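Local coordinates for esterase D (Cellvibrio japonicus, PDB 2W87), which probably hydrolyses feruloyl ester bonds in plant cell walls, the present domain being its family 35 carbohydrate-binding module, which binds glucuronic acid and calcium, at residues Arg53-Arg58 with Leu126-Gly131. Residues are numbered along the deposited sequence; the frame is centred on the assembly and turned at random.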
# COMPACT_ATOMS: atom_id res chain seq x y z
N ARG A 53 -11.41 -8.48 -3.50
CA ARG A 53 -10.69 -8.55 -2.24
C ARG A 53 -10.84 -7.21 -1.54
O ARG A 53 -11.01 -6.15 -2.18
CB ARG A 53 -9.19 -8.79 -2.45
CG ARG A 53 -8.75 -10.22 -2.56
CD ARG A 53 -9.35 -10.93 -3.77
NE ARG A 53 -8.92 -12.32 -3.82
CZ ARG A 53 -8.98 -13.10 -4.91
NH1 ARG A 53 -9.44 -12.64 -6.07
NH2 ARG A 53 -8.55 -14.35 -4.82
N THR A 54 -10.75 -7.25 -0.23
CA THR A 54 -10.65 -6.03 0.57
C THR A 54 -9.20 -5.79 0.90
O THR A 54 -8.55 -6.66 1.47
CB THR A 54 -11.45 -6.14 1.85
OG1 THR A 54 -12.82 -6.38 1.51
CG2 THR A 54 -11.36 -4.83 2.61
N LEU A 55 -8.70 -4.62 0.52
CA LEU A 55 -7.33 -4.22 0.81
C LEU A 55 -7.40 -3.25 1.96
O LEU A 55 -8.20 -2.31 1.91
CB LEU A 55 -6.68 -3.52 -0.38
CG LEU A 55 -6.57 -4.30 -1.67
CD1 LEU A 55 -5.62 -3.61 -2.63
CD2 LEU A 55 -6.10 -5.69 -1.43
N THR A 56 -6.58 -3.46 2.99
CA THR A 56 -6.50 -2.56 4.11
C THR A 56 -5.07 -2.06 4.21
O THR A 56 -4.13 -2.84 4.36
CB THR A 56 -6.97 -3.27 5.40
OG1 THR A 56 -8.36 -3.65 5.26
CG2 THR A 56 -6.82 -2.37 6.61
N ILE A 57 -4.92 -0.74 4.08
CA ILE A 57 -3.61 -0.09 4.12
C ILE A 57 -3.46 0.63 5.44
O ILE A 57 -4.28 1.49 5.77
CB ILE A 57 -3.53 0.96 2.99
CG1 ILE A 57 -3.66 0.27 1.63
CG2 ILE A 57 -2.23 1.79 3.07
CD1 ILE A 57 -3.82 1.26 0.49
N ARG A 58 -2.45 0.27 6.21
CA ARG A 58 -2.18 0.92 7.49
C ARG A 58 -1.11 1.99 7.28
O ARG A 58 -0.06 1.72 6.68
CB ARG A 58 -1.73 -0.10 8.53
CG ARG A 58 -1.70 0.45 9.93
CD ARG A 58 -1.62 -0.65 10.95
NE ARG A 58 -1.73 -0.14 12.33
CZ ARG A 58 -0.71 0.15 13.11
NH1 ARG A 58 0.54 -0.03 12.70
NH2 ARG A 58 -0.94 0.61 14.33
N LEU A 126 0.10 -3.72 4.07
CA LEU A 126 -1.06 -3.97 3.25
C LEU A 126 -1.63 -5.32 3.67
O LEU A 126 -0.91 -6.32 3.68
CB LEU A 126 -0.70 -4.02 1.75
CG LEU A 126 -1.84 -4.40 0.80
CD1 LEU A 126 -2.89 -3.29 0.76
CD2 LEU A 126 -1.32 -4.75 -0.59
N SER A 127 -2.90 -5.35 4.03
CA SER A 127 -3.60 -6.58 4.39
C SER A 127 -4.60 -6.88 3.27
O SER A 127 -5.25 -5.97 2.78
CB SER A 127 -4.34 -6.39 5.70
OG SER A 127 -5.29 -7.39 5.88
N VAL A 128 -4.71 -8.14 2.87
CA VAL A 128 -5.54 -8.55 1.75
C VAL A 128 -6.45 -9.69 2.20
O VAL A 128 -5.96 -10.70 2.72
CB VAL A 128 -4.68 -9.05 0.60
CG1 VAL A 128 -5.53 -9.35 -0.61
CG2 VAL A 128 -3.59 -8.03 0.27
N VAL A 129 -7.75 -9.51 2.02
CA VAL A 129 -8.70 -10.57 2.38
C VAL A 129 -9.65 -10.89 1.23
O VAL A 129 -10.20 -10.00 0.60
CB VAL A 129 -9.57 -10.20 3.60
CG1 VAL A 129 -10.33 -11.46 4.03
CG2 VAL A 129 -8.72 -9.68 4.73
N GLY A 130 -9.87 -12.18 0.98
CA GLY A 130 -10.75 -12.59 -0.11
C GLY A 130 -10.19 -13.79 -0.86
O GLY A 130 -9.15 -13.70 -1.49
N GLY A 131 -10.88 -14.93 -0.78
CA GLY A 131 -10.43 -16.09 -1.54
C GLY A 131 -9.07 -16.55 -1.08
O GLY A 131 -8.72 -16.38 0.08
O HOH W 1 -8.20 -6.19 4.37
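Leu55 and Val128 form a non-hydrogen-bonded pair between two antiparallel strands, their side chains side by side and pointing the same way. Leu55 CD2 touches both methyls of Val128, 3.8 Å from CG1. The next such pair, Ile57 and Leu126, meets at a slant: chi1 (175°) carries CG of Leu126 across from the backbone N and chi2 (68°) turns its CD1 to 3.7 Å from Ile57 CG1, where it also reaches CB of Leu55. Branched aliphatic residues suit this face, which is buried.

The other face is more open and carries Thr54, Thr56, Ser127 and Val129, where beta-branched and small polar residues fit well. Two bonds join each hydrogen-bonded pair; Ser127 N to Thr56 O, for example, measures 2.8 Å and is nearly straight at 170°. A water donates to Thr54 O and lies 2.7 Å from Thr56 OG1, both of strand 51-60, and reaches the other strand only weakly, at Ser127 OG. The hydroxyl of Thr54 binds Asp100 instead.

Where strand 122-129 ends, Arg53 takes over. Its CG lies 3.9 Å from Val128 CG1, and a bend at chi2 turns CD and NE toward Gly130 O, 2.7 Å from NE. That bond is bent, and the donor stands above the carbonyl plane. Gly130 and Gly131 suit the turn, both having positive phi, and Gly130 leaves room for the arginine chain. Arg53 NH1 binds the carbonyls of Ser49 and Gly51, so the guanidinium joins the loop after strand 122-129 to the start of its own strand.

These are the central strands of a four-stranded antiparallel sheet in the beta-sandwich of the binding module: strand 95-103 flanks 51-60, strand 2-5 flanks 122-129, and Trp43 and Ile45 of strand 40-47, in the facing sheet, pack on Leu126 and Val128.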